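Local coordinates for Tat pathway signal sequence domain protein (Parabacteroides merdae, PDB 4Q9A), which is a putative GDSL-like lipase of the SGNH hydrolase clan, probably hydrolysing ester bonds, at residues S49-L59 with L212-M223. Sequence-based numbering, arbitrary orientation.
Sequences SGYVLFTATQL and LPGRQLMANMWM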
loop_
_atom_site.group_PDB
_atom_site.type_symbol
_atom_site.label_atom_id
_atom_site.label_comp_id
_atom_site.label_asym_id
_atom_site.label_seq_id
_atom_site.Cartn_x
_atom_site.Cartn_y
_atom_site.Cartn_z
ATOM N N SER A 49 4.712 -6.456 -5.241
ATOM C CA SER A 49 3.330 -5.989 -5.104
ATOM C C SER A 49 2.515 -6.677 -4.002
ATOM O O SER A 49 1.296 -6.438 -3.923
ATOM C CB SER A 49 2.600 -6.160 -6.435
ATOM O OG SER A 49 3.396 -5.717 -7.524
ATOM N N GLY A 50 3.160 -7.508 -3.177
ATOM C CA GLY A 50 2.474 -8.265 -2.126
ATOM C C GLY A 50 2.223 -7.516 -0.842
ATOM O O GLY A 50 2.460 -6.304 -0.760
ATOM N N TYR A 51 1.778 -8.261 0.191
ATOM C CA TYR A 51 1.542 -7.737 1.545
ATOM C C TYR A 51 2.816 -7.039 2.076
ATOM O O TYR A 51 2.705 -6.126 2.892
ATOM C CB TYR A 51 1.105 -8.864 2.509
ATOM C CG TYR A 51 2.230 -9.789 2.943
ATOM C CD1 TYR A 51 2.582 -10.899 2.178
ATOM C CD2 TYR A 51 2.950 -9.546 4.116
ATOM C CE1 TYR A 51 3.601 -11.762 2.584
ATOM C CE2 TYR A 51 4.000 -10.380 4.507
ATOM C CZ TYR A 51 4.325 -11.483 3.733
ATOM O OH TYR A 51 5.351 -12.318 4.106
ATOM N N VAL A 52 4.015 -7.475 1.608
ATOM C CA VAL A 52 5.298 -6.909 2.035
ATOM C C VAL A 52 5.338 -5.412 1.691
ATOM O O VAL A 52 5.698 -4.604 2.548
ATOM C CB VAL A 52 6.490 -7.683 1.428
ATOM C CG1 VAL A 52 7.809 -6.989 1.719
ATOM C CG2 VAL A 52 6.513 -9.116 1.935
ATOM N N LEU A 53 4.901 -5.048 0.474
ATOM C CA LEU A 53 4.849 -3.658 0.039
ATOM C C LEU A 53 3.987 -2.822 1.021
ATOM O O LEU A 53 4.452 -1.805 1.533
ATOM C CB LEU A 53 4.304 -3.585 -1.410
ATOM C CG LEU A 53 3.717 -2.261 -1.911
ATOM C CD1 LEU A 53 4.780 -1.172 -1.981
ATOM C CD2 LEU A 53 3.062 -2.444 -3.265
ATOM N N PHE A 54 2.768 -3.300 1.319
ATOM C CA PHE A 54 1.788 -2.626 2.159
ATOM C C PHE A 54 2.200 -2.547 3.626
ATOM O O PHE A 54 1.834 -1.579 4.291
ATOM C CB PHE A 54 0.421 -3.277 1.981
ATOM C CG PHE A 54 -0.037 -3.087 0.553
ATOM C CD1 PHE A 54 -0.460 -1.838 0.099
ATOM C CD2 PHE A 54 0.045 -4.131 -0.364
ATOM C CE1 PHE A 54 -0.818 -1.640 -1.243
ATOM C CE2 PHE A 54 -0.328 -3.943 -1.699
ATOM C CZ PHE A 54 -0.762 -2.697 -2.130
ATOM N N THR A 55 2.986 -3.516 4.104
ATOM C CA THR A 55 3.527 -3.559 5.462
ATOM C C THR A 55 4.700 -2.581 5.550
ATOM O O THR A 55 4.808 -1.819 6.510
ATOM C CB THR A 55 3.982 -4.992 5.803
ATOM O OG1 THR A 55 3.048 -5.937 5.279
ATOM C CG2 THR A 55 4.176 -5.209 7.292
ATOM N N ALA A 56 5.589 -2.626 4.534
ATOM C CA ALA A 56 6.782 -1.799 4.432
ATOM C C ALA A 56 6.435 -0.311 4.467
ATOM O O ALA A 56 6.992 0.430 5.283
ATOM C CB ALA A 56 7.538 -2.137 3.169
ATOM N N THR A 57 5.464 0.109 3.633
ATOM C CA THR A 57 5.042 1.503 3.513
ATOM C C THR A 57 4.468 2.025 4.856
ATOM O O THR A 57 4.735 3.179 5.218
ATOM C CB THR A 57 4.090 1.664 2.355
ATOM O OG1 THR A 57 3.034 0.710 2.477
ATOM C CG2 THR A 57 4.796 1.516 1.011
ATOM N N GLN A 58 3.767 1.152 5.624
ATOM C CA GLN A 58 3.239 1.496 6.949
ATOM C C GLN A 58 4.390 1.721 7.915
ATOM O O GLN A 58 4.334 2.639 8.740
ATOM C CB GLN A 58 2.302 0.400 7.478
ATOM C CG GLN A 58 0.976 0.358 6.755
ATOM C CD GLN A 58 -0.020 -0.489 7.484
ATOM O OE1 GLN A 58 -0.329 -0.248 8.653
ATOM N NE2 GLN A 58 -0.603 -1.456 6.786
ATOM N N LEU A 59 5.458 0.896 7.773
ATOM C CA LEU A 59 6.667 0.979 8.581
ATOM C C LEU A 59 7.477 2.238 8.200
ATOM O O LEU A 59 7.908 2.992 9.084
ATOM C CB LEU A 59 7.503 -0.298 8.391
ATOM C CG LEU A 59 7.021 -1.544 9.136
ATOM C CD1 LEU A 59 7.615 -2.824 8.540
ATOM C CD2 LEU A 59 7.299 -1.430 10.622
ATOM N N LEU A 212 -5.269 -7.589 -3.793
ATOM C CA LEU A 212 -5.125 -6.286 -3.123
ATOM C C LEU A 212 -5.883 -6.154 -1.766
ATOM O O LEU A 212 -5.227 -5.726 -0.800
ATOM C CB LEU A 212 -5.480 -5.125 -4.053
ATOM C CG LEU A 212 -4.569 -4.963 -5.270
ATOM C CD1 LEU A 212 -5.121 -3.933 -6.229
ATOM C CD2 LEU A 212 -3.130 -4.674 -4.859
ATOM N N PRO A 213 -7.178 -6.565 -1.605
ATOM C CA PRO A 213 -7.816 -6.419 -0.286
ATOM C C PRO A 213 -7.202 -7.321 0.778
ATOM O O PRO A 213 -7.184 -6.948 1.954
ATOM C CB PRO A 213 -9.270 -6.805 -0.556
ATOM C CG PRO A 213 -9.442 -6.686 -2.038
ATOM C CD PRO A 213 -8.140 -7.098 -2.594
ATOM N N GLY A 214 -6.708 -8.490 0.363
ATOM C CA GLY A 214 -6.074 -9.462 1.255
ATOM C C GLY A 214 -4.683 -9.055 1.698
ATOM O O GLY A 214 -4.278 -9.352 2.816
ATOM N N ARG A 215 -3.939 -8.401 0.814
ATOM C CA ARG A 215 -2.592 -7.878 1.044
ATOM C C ARG A 215 -2.626 -6.813 2.130
ATOM O O ARG A 215 -1.887 -6.921 3.113
ATOM C CB ARG A 215 -2.021 -7.302 -0.265
ATOM C CG ARG A 215 -1.581 -8.380 -1.228
ATOM C CD ARG A 215 -1.420 -7.848 -2.614
ATOM N NE ARG A 215 -1.517 -8.939 -3.574
ATOM C CZ ARG A 215 -1.187 -8.847 -4.854
ATOM N NH1 ARG A 215 -0.720 -7.706 -5.347
ATOM N NH2 ARG A 215 -1.316 -9.898 -5.655
ATOM N N GLN A 216 -3.532 -5.816 1.974
ATOM C CA GLN A 216 -3.740 -4.735 2.930
ATOM C C GLN A 216 -4.123 -5.318 4.294
ATOM O O GLN A 216 -3.536 -4.908 5.292
ATOM C CB GLN A 216 -4.810 -3.745 2.417
ATOM C CG GLN A 216 -4.914 -2.438 3.218
ATOM C CD GLN A 216 -3.644 -1.596 3.220
ATOM O OE1 GLN A 216 -3.411 -0.754 2.326
ATOM N NE2 GLN A 216 -2.826 -1.762 4.266
ATOM N N LEU A 217 -5.058 -6.310 4.324
ATOM C CA LEU A 217 -5.498 -7.007 5.546
ATOM C C LEU A 217 -4.319 -7.648 6.305
ATOM O O LEU A 217 -4.214 -7.498 7.533
ATOM C CB LEU A 217 -6.513 -8.103 5.197
ATOM C CG LEU A 217 -7.139 -8.847 6.363
ATOM C CD1 LEU A 217 -8.239 -8.027 6.985
ATOM C CD2 LEU A 217 -7.700 -10.170 5.917
HETATM N N MSE A 218 -3.430 -8.336 5.544
HETATM C CA MSE A 218 -2.274 -9.024 6.088
HETATM C C MSE A 218 -1.306 -8.045 6.691
HETATM O O MSE A 218 -0.813 -8.297 7.802
HETATM C CB MSE A 218 -1.594 -9.854 5.014
HETATM C CG MSE A 218 -2.384 -11.088 4.660
HETATM SE SE MSE A 218 -1.627 -11.914 3.129
HETATM C CE MSE A 218 0.002 -12.595 3.947
ATOM N N ALA A 219 -1.057 -6.917 5.961
ATOM C CA ALA A 219 -0.187 -5.815 6.382
ATOM C C ALA A 219 -0.647 -5.258 7.735
ATOM O O ALA A 219 0.170 -5.112 8.645
ATOM C CB ALA A 219 -0.183 -4.710 5.331
ATOM N N ASN A 220 -1.963 -5.017 7.878
ATOM C CA ASN A 220 -2.580 -4.491 9.093
ATOM C C ASN A 220 -2.416 -5.463 10.264
ATOM O O ASN A 220 -2.146 -5.025 11.388
ATOM C CB ASN A 220 -4.063 -4.195 8.851
ATOM C CG ASN A 220 -4.364 -3.119 7.829
ATOM O OD1 ASN A 220 -3.485 -2.374 7.373
ATOM N ND2 ASN A 220 -5.637 -2.993 7.469
HETATM N N MSE A 221 -2.559 -6.778 9.992
HETATM C CA MSE A 221 -2.405 -7.841 10.994
HETATM C C MSE A 221 -0.975 -7.866 11.544
HETATM O O MSE A 221 -0.762 -7.915 12.759
HETATM C CB MSE A 221 -2.749 -9.196 10.382
HETATM C CG MSE A 221 -4.221 -9.361 10.061
HETATM SE SE MSE A 221 -4.716 -11.237 10.045
HETATM C CE MSE A 221 -4.548 -11.557 11.962
ATOM N N TRP A 222 -0.012 -7.812 10.626
ATOM C CA TRP A 222 1.409 -7.791 10.890
ATOM C C TRP A 222 1.773 -6.566 11.724
ATOM O O TRP A 222 2.468 -6.712 12.730
ATOM C CB TRP A 222 2.171 -7.805 9.567
ATOM C CG TRP A 222 3.598 -8.235 9.670
ATOM C CD1 TRP A 222 4.126 -9.432 9.275
ATOM C CD2 TRP A 222 4.709 -7.413 10.064
ATOM N NE1 TRP A 222 5.495 -9.417 9.415
ATOM C CE2 TRP A 222 5.880 -8.188 9.899
ATOM C CE3 TRP A 222 4.828 -6.091 10.544
ATOM C CZ2 TRP A 222 7.146 -7.698 10.230
ATOM C CZ3 TRP A 222 6.083 -5.599 10.850
ATOM C CH2 TRP A 222 7.224 -6.398 10.705
HETATM N N MSE A 223 1.276 -5.375 11.358
HETATM C CA MSE A 223 1.574 -4.175 12.139
HETATM C C MSE A 223 0.999 -4.307 13.556
HETATM O O MSE A 223 1.662 -3.938 14.516
HETATM C CB MSE A 223 1.044 -2.925 11.441
HETATM C CG MSE A 223 1.770 -2.606 10.149
HETATM SE SE MSE A 223 3.660 -2.249 10.387
HETATM C CE MSE A 223 3.486 -0.415 10.992
#
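Tyr-51 and Met-218 meet with the methyl CE of the selenomethionine over one ring face, a CH-pi contact 3.9 Å from the ring centroid to CE. Val-52 CG2 lies over the opposite face, toward its rim, and the OH bonds Thr-30. CG of Tyr-51 stands between the backbone N and the carbonyl carbon (chi1 75°), which turns the ring to where Met-218 CE meets CG and CD1. Trp-222 takes Thr-55 CG2 over one face, offset toward the rim, with CG2 3.4 Å from CE3. Leu-59 CD1 reaches the same indole obliquely at CZ3, and NE1 bonds Ser-100. The Phe-54 ring carries Leu-53 CD2 on one face. It sits as a knob among Leu-212, Arg-215, Gln-216 and Ala-219, and its CB meets Ala-219 CB at 3.7 Å. Ala-219 is the return knob, set among Tyr-51, Phe-54, Thr-55 and Gln-58. Gln-58, extended beyond CG, is a knob among Gln-216, Ala-219, Asn-220 and Met-223. Its NE2 bonds Asn-220 OD1 at 3.1 Å (N-H...O 145°), in the carbonyl plane of the acceptor but tilted from the Gln-58 amide plane. NE2 also bonds Phe-54 O weakly. Gln-216 NE2 makes a weak bond to Asn-220 OD1, while its OE1 pairs with Thr-57 of the second subunit. A leucine in place of Gln-58 would probably cost Asn-220 OD1 the stronger of these two bonds and let the Asn-220 amide turn more freely. Met-223 SE packs on Leu-59 CG (3.7 Å), and its CG lies beside Gln-58 OE1. Arg-215 NH1 bonds Ser-49 O weakly (2.8 Å), and NE bonds Pro-210 O. The axes of 51-59 and 212-223 approach to 7.9 Å and cross at -45°. This knobs-into-holes packing joins two helices of the SGNH hydrolase alpha/beta fold, built round a five-stranded parallel sheet.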